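Local coordinates for inactivation-no-after-potential D protein (Drosophila melanogaster, PDB 5F67) that binds the tail of the TRP channel through its third PDZ domain, probably helping to organise the fly's visual signalling complex, at residues R25-V29 / A65-D71; F34-I40 / I51-R57. All blocks are in the same frame, centred on the assembly; numbering follows the deposited sequence.

Contact 1: residues R25-V29 / A65-D71; sequences RTVQV and AGVKVGD
With its first torsion at 67°, Arg25 sets CG between its own backbone N and carbonyl carbon, and from there the chain runs extended to NE, carrying the guanidinium across to Asp71, whose CG lies beside its backbone N (chi1 -78°). The two side chains meet at about a right angle, their planes 76° apart. Arg25 NH2 reaches Asp71 OD2 at 2.7 Å, a salt bridge made on the syn side of the carboxylate, and the same nitrogen donates to Gly66 O at 2.9 Å along a more bent path. Lys68 N approaches Asp71 OD2 from the opposite face of the carboxylate at 3.0 Å, so two donors grip that oxygen, while Asp71 OD1 is hydrogen-bonded to Thr106 OG1. A water links the segments, accepting from Arg25 NE and donating to Ala65 O, each at 2.9 Å. A methionine in place of Arg25 would probably leave the buried Asp71 carboxylate without its opposite charge and Gly66 O without this donor. Farther along the strand the contact turns apolar: Val29 CG2 touches Ala65 CB at 3.7 Å, and Val27 CG2 lies 4.3 Å from Val67 CG2. Gly66, at positive phi, lies in the Schellman motif that follows the helix, and Lys68 to Asp71 form a type II turn closed by Asp71 N to Lys68 O. The salt bridge and the valine contacts thus join strand 25-30, itself paired with strand 99-105, to the connection between helix 61-64 and strand 72-76 within the PDZ fold.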
loop_
_atom_site.group_PDB
_atom_site.type_symbol
_atom_site.label_atom_id
_atom_site.label_comp_id
_atom_site.label_asym_id
_atom_site.label_seq_id
_atom_site.Cartn_x
_atom_site.Cartn_y
_atom_site.Cartn_z
ATOM N N ARG A 25 -7.923 -8.404 -0.319
ATOM C CA ARG A 25 -8.476 -8.083 -1.627
ATOM C C ARG A 25 -7.369 -7.569 -2.538
ATOM O O ARG A 25 -6.296 -7.176 -2.081
ATOM C CB ARG A 25 -9.569 -7.013 -1.487
ATOM C CG ARG A 25 -9.026 -5.647 -1.027
ATOM C CD ARG A 25 -10.136 -4.688 -0.573
ATOM N NE ARG A 25 -9.629 -3.318 -0.382
ATOM C CZ ARG A 25 -9.025 -2.902 0.725
ATOM N NH1 ARG A 25 -8.854 -3.750 1.731
ATOM N NH2 ARG A 25 -8.598 -1.641 0.835
ATOM N N THR A 26 -7.623 -7.589 -3.839
ATOM C CA THR A 26 -6.644 -7.096 -4.794
ATOM C C THR A 26 -7.094 -5.757 -5.357
ATOM O O THR A 26 -8.225 -5.635 -5.832
ATOM C CB THR A 26 -6.517 -8.097 -5.968
ATOM O OG1 THR A 26 -5.967 -9.328 -5.480
ATOM C CG2 THR A 26 -5.616 -7.535 -7.049
ATOM N N VAL A 27 -6.216 -4.754 -5.315
ATOM C CA VAL A 27 -6.495 -3.492 -5.994
ATOM C C VAL A 27 -5.485 -3.264 -7.107
ATOM O O VAL A 27 -4.362 -3.762 -7.045
ATOM C CB VAL A 27 -6.485 -2.282 -5.030
ATOM C CG1 VAL A 27 -7.516 -2.484 -3.923
ATOM C CG2 VAL A 27 -5.088 -2.059 -4.435
ATOM N N GLN A 28 -5.886 -2.506 -8.123
ATOM C CA GLN A 28 -5.012 -2.207 -9.250
ATOM C C GLN A 28 -4.887 -0.695 -9.322
ATOM O O GLN A 28 -5.842 -0.009 -9.686
ATOM C CB GLN A 28 -5.646 -2.717 -10.555
ATOM C CG GLN A 28 -6.005 -4.214 -10.540
ATOM C CD GLN A 28 -4.784 -5.126 -10.600
ATOM O OE1 GLN A 28 -3.643 -4.664 -10.759
ATOM N NE2 GLN A 28 -5.017 -6.434 -10.463
ATOM N N VAL A 29 -3.717 -0.163 -8.986
ATOM C CA VAL A 29 -3.586 1.283 -8.863
ATOM C C VAL A 29 -2.530 1.808 -9.831
ATOM O O VAL A 29 -1.375 1.385 -9.785
ATOM C CB VAL A 29 -3.193 1.672 -7.434
ATOM C CG1 VAL A 29 -3.079 3.194 -7.306
ATOM C CG2 VAL A 29 -4.211 1.111 -6.438
ATOM N N ALA A 65 -9.046 3.983 -5.626
ATOM C CA ALA A 65 -9.146 2.520 -5.695
ATOM C C ALA A 65 -9.594 1.884 -4.389
ATOM O O ALA A 65 -9.760 0.664 -4.308
ATOM C CB ALA A 65 -7.818 1.916 -6.124
ATOM N N GLY A 66 -9.770 2.695 -3.354
ATOM C CA GLY A 66 -10.268 2.167 -2.095
ATOM C C GLY A 66 -9.201 1.678 -1.130
ATOM O O GLY A 66 -9.509 0.919 -0.208
ATOM N N VAL A 67 -7.954 2.101 -1.324
ATOM C CA VAL A 67 -6.914 1.827 -0.327
ATOM C C VAL A 67 -7.285 2.633 0.917
ATOM O O VAL A 67 -7.699 3.794 0.791
ATOM C CB VAL A 67 -5.534 2.277 -0.836
ATOM C CG1 VAL A 67 -4.440 2.028 0.221
ATOM C CG2 VAL A 67 -5.207 1.567 -2.151
ATOM N N LYS A 68 -7.171 2.028 2.103
ATOM C CA LYS A 68 -7.490 2.735 3.342
ATOM C C LYS A 68 -6.278 2.808 4.251
ATOM O O LYS A 68 -5.469 1.869 4.294
ATOM C CB LYS A 68 -8.618 2.032 4.109
ATOM C CG LYS A 68 -9.884 1.826 3.307
ATOM C CD LYS A 68 -10.390 3.130 2.714
ATOM C CE LYS A 68 -11.668 2.888 1.914
ATOM N NZ LYS A 68 -11.968 4.006 0.976
ATOM N N VAL A 69 -6.154 3.921 4.971
ATOM C CA VAL A 69 -5.139 4.030 6.017
ATOM C C VAL A 69 -5.376 2.913 7.026
ATOM O O VAL A 69 -6.517 2.671 7.439
ATOM C CB VAL A 69 -5.181 5.407 6.720
ATOM C CG1 VAL A 69 -4.214 5.452 7.901
ATOM C CG2 VAL A 69 -4.858 6.528 5.720
ATOM N N GLY A 70 -4.301 2.223 7.408
ATOM C CA GLY A 70 -4.403 1.112 8.340
ATOM C C GLY A 70 -4.415 -0.249 7.659
ATOM O O GLY A 70 -4.231 -1.271 8.325
ATOM N N ASP A 71 -4.645 -0.281 6.343
ATOM C CA ASP A 71 -4.666 -1.560 5.619
ATOM C C ASP A 71 -3.298 -2.225 5.697
ATOM O O ASP A 71 -2.272 -1.537 5.623
ATOM C CB ASP A 71 -4.986 -1.355 4.139
ATOM C CG ASP A 71 -6.456 -1.124 3.872
ATOM O OD1 ASP A 71 -7.273 -1.227 4.818
ATOM O OD2 ASP A 71 -6.794 -0.852 2.692
HETATM O O HOH W 1 -10.351 -1.493 -2.520
#

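Contact 2: residues F34-I40 / I51-R57; sequences FLGIMVI and IFISDLR
Met38 N donates to Asp55 O at 3.1 Å, and Met38 O accepts from Ser54 N at 2.8 Å and, weakly, from Asp55 N. Ser54 and Asp55 therefore both face Met38, a classic beta bulge that shifts the antiparallel register by one residue. Beyond it, Ile40 and Phe52 satisfy each other in both directions, with Ile40 N to Phe52 O and Phe52 N to Ile40 O both 3.0 Å long and nearly straight at the acceptor. At the other end Arg57 N donates a hydrogen bond to Gly36 O at 2.8 Å. Asp55 OD1 accepts from Leu56 N at 2.7 Å, and OD2 is hydrogen-bonded to a polar side chain of the bound peptide. Arg57 stays extended from CG to NE, and its NH2 donates to the peptide backbone. The apolar contacts centre on Ile53 CD1, which meets Ile37 CD1 at 3.8 Å and Val39 CG1 at 3.9 Å, while Val39 CB packs against Ile51 CG2. The backbones of Leu35, Gly36, Ile37 and Leu56 also hydrogen-bond to the peptide. The two strands thus satisfy part of their backbone groups on each other and leave others, with the Asp55 and Arg57 side chains, to hydrogen-bond the peptide, a division consistent with specific recognition of the target.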
loop_
_atom_site.group_PDB
_atom_site.type_symbol
_atom_site.label_atom_id
_atom_site.label_comp_id
_atom_site.label_asym_id
_atom_site.label_seq_id
_atom_site.Cartn_x
_atom_site.Cartn_y
_atom_site.Cartn_z
ATOM N N PHE A 34 2.846 9.160 -8.601
ATOM C CA PHE A 34 2.903 8.421 -7.353
ATOM C C PHE A 34 1.638 7.576 -7.325
ATOM O O PHE A 34 0.705 7.818 -8.124
ATOM C CB PHE A 34 2.878 9.412 -6.190
ATOM C CG PHE A 34 1.901 10.531 -6.407
ATOM C CD1 PHE A 34 0.533 10.332 -6.220
ATOM C CD2 PHE A 34 2.344 11.776 -6.855
ATOM C CE1 PHE A 34 -0.387 11.353 -6.467
ATOM C CE2 PHE A 34 1.434 12.800 -7.104
ATOM C CZ PHE A 34 0.062 12.583 -6.909
ATOM N N LEU A 35 1.588 6.604 -6.414
ATOM C CA LEU A 35 0.357 5.856 -6.176
ATOM C C LEU A 35 -0.563 6.680 -5.282
ATOM O O LEU A 35 -1.773 6.790 -5.532
ATOM C CB LEU A 35 0.660 4.507 -5.512
ATOM C CG LEU A 35 1.531 3.563 -6.344
ATOM C CD1 LEU A 35 2.054 2.417 -5.468
ATOM C CD2 LEU A 35 0.735 3.025 -7.531
ATOM N N GLY A 36 0.025 7.279 -4.247
ATOM C CA GLY A 36 -0.718 8.128 -3.337
ATOM C C GLY A 36 -0.727 7.586 -1.924
ATOM O O GLY A 36 -1.648 7.873 -1.164
ATOM N N ILE A 37 0.289 6.803 -1.556
ATOM C CA ILE A 37 0.326 6.220 -0.214
ATOM C C ILE A 37 1.656 6.446 0.480
ATOM O O ILE A 37 2.664 6.757 -0.160
ATOM C CB ILE A 37 0.109 4.680 -0.240
ATOM C CG1 ILE A 37 1.170 4.001 -1.124
ATOM C CG2 ILE A 37 -1.301 4.317 -0.710
ATOM C CD1 ILE A 37 1.159 2.454 -1.026
ATOM N N MET A 38 1.642 6.290 1.805
ATOM C CA MET A 38 2.861 6.102 2.583
ATOM C C MET A 38 2.665 4.845 3.408
ATOM O O MET A 38 1.523 4.426 3.650
ATOM C CB MET A 38 3.124 7.302 3.497
ATOM C CG MET A 38 3.502 8.542 2.733
ATOM S SD MET A 38 3.497 9.972 3.802
ATOM C CE MET A 38 3.869 11.214 2.573
ATOM N N VAL A 39 3.760 4.220 3.834
ATOM C CA VAL A 39 3.646 3.023 4.641
ATOM C C VAL A 39 4.553 3.131 5.847
ATOM O O VAL A 39 5.449 3.986 5.897
ATOM C CB VAL A 39 3.988 1.727 3.848
ATOM C CG1 VAL A 39 3.048 1.563 2.640
ATOM C CG2 VAL A 39 5.446 1.750 3.373
ATOM N N ILE A 40 4.284 2.278 6.826
ATOM C CA ILE A 40 5.167 2.126 7.975
ATOM C C ILE A 40 5.343 0.642 8.231
ATOM O O ILE A 40 4.544 -0.190 7.763
ATOM C CB ILE A 40 4.593 2.808 9.242
ATOM C CG1 ILE A 40 3.189 2.299 9.553
ATOM C CG2 ILE A 40 4.587 4.323 9.091
ATOM C CD1 ILE A 40 2.714 2.679 10.947
ATOM N N ILE A 51 3.833 -4.557 7.126
ATOM C CA ILE A 51 3.788 -3.254 6.474
ATOM C C ILE A 51 2.338 -2.786 6.399
ATOM O O ILE A 51 1.464 -3.529 5.942
ATOM C CB ILE A 51 4.355 -3.338 5.042
ATOM C CG1 ILE A 51 5.780 -3.912 5.085
ATOM C CG2 ILE A 51 4.323 -1.966 4.360
ATOM C CD1 ILE A 51 6.825 -2.963 5.706
ATOM N N PHE A 52 2.085 -1.557 6.841
ATOM C CA PHE A 52 0.722 -1.017 6.855
ATOM C C PHE A 52 0.662 0.325 6.150
ATOM O O PHE A 52 1.594 1.119 6.218
ATOM C CB PHE A 52 0.226 -0.852 8.295
ATOM C CG PHE A 52 0.110 -2.150 9.042
ATOM C CD1 PHE A 52 1.210 -2.691 9.695
ATOM C CD2 PHE A 52 -1.096 -2.836 9.081
ATOM C CE1 PHE A 52 1.111 -3.896 10.377
ATOM C CE2 PHE A 52 -1.208 -4.045 9.774
ATOM C CZ PHE A 52 -0.099 -4.573 10.423
ATOM N N ILE A 53 -0.438 0.583 5.452
ATOM C CA ILE A 53 -0.653 1.907 4.879
ATOM C C ILE A 53 -0.789 2.905 6.028
ATOM O O ILE A 53 -1.589 2.686 6.940
ATOM C CB ILE A 53 -1.939 1.953 4.031
ATOM C CG1 ILE A 53 -1.913 0.867 2.949
ATOM C CG2 ILE A 53 -2.136 3.349 3.418
ATOM C CD1 ILE A 53 -0.761 1.023 1.947
ATOM N N SER A 54 -0.020 3.994 5.984
ATOM C CA SER A 54 0.009 4.957 7.086
ATOM C C SER A 54 -0.550 6.318 6.685
ATOM O O SER A 54 -0.893 7.132 7.539
ATOM C CB SER A 54 1.436 5.118 7.605
ATOM O OG SER A 54 2.288 5.608 6.583
ATOM N N ASP A 55 -0.624 6.578 5.385
ATOM C CA ASP A 55 -1.233 7.815 4.931
ATOM C C ASP A 55 -1.694 7.640 3.505
ATOM O O ASP A 55 -1.273 6.717 2.804
ATOM C CB ASP A 55 -0.267 9.008 5.067
ATOM C CG ASP A 55 -0.992 10.329 5.278
ATOM O OD1 ASP A 55 -2.209 10.413 4.998
ATOM O OD2 ASP A 55 -0.347 11.297 5.735
ATOM N N LEU A 56 -2.581 8.526 3.079
ATOM C CA LEU A 56 -3.224 8.389 1.783
ATOM C C LEU A 56 -3.405 9.796 1.255
ATOM O O LEU A 56 -3.854 10.682 1.991
ATOM C CB LEU A 56 -4.582 7.699 1.965
ATOM C CG LEU A 56 -5.429 7.401 0.739
ATOM C CD1 LEU A 56 -4.768 6.321 -0.094
ATOM C CD2 LEU A 56 -6.811 6.962 1.206
ATOM N N ARG A 57 -3.026 10.020 0.002
ATOM C CA ARG A 57 -3.063 11.366 -0.569
ATOM C C ARG A 57 -4.418 11.663 -1.188
ATOM O O ARG A 57 -4.918 10.894 -2.015
ATOM C CB ARG A 57 -1.973 11.509 -1.634
ATOM C CG ARG A 57 -1.988 12.867 -2.358
ATOM C CD ARG A 57 -0.741 13.020 -3.208
ATOM N NE ARG A 57 -0.850 14.129 -4.152
ATOM C CZ ARG A 57 0.196 14.791 -4.640
ATOM N NH1 ARG A 57 1.430 14.449 -4.272
ATOM N NH2 ARG A 57 0.007 15.778 -5.506
#

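How the contacts relate
Contact 2 is nested along the chain inside the loop closed by contact 1, and their centres lie about 10 Å apart. They meet directly at Ile53: its O lies 2.8 Å from Gly70 N and its N 2.8 Å from Asp71 O, both probable hydrogen bonds that tie the Lys68-Asp71 turn to strand 50-56. Packing adds to this, with Leu56 CD2 3.3 Å from Val67 O and Leu35 CD2 3.5 Å from Val29 O. The bound peptide is within reach of ten residues of contact 2, which therefore probably supplies much of the peptide-binding surface, whereas contact 1 touches the peptide through Val69, which packs on an apolar side chain.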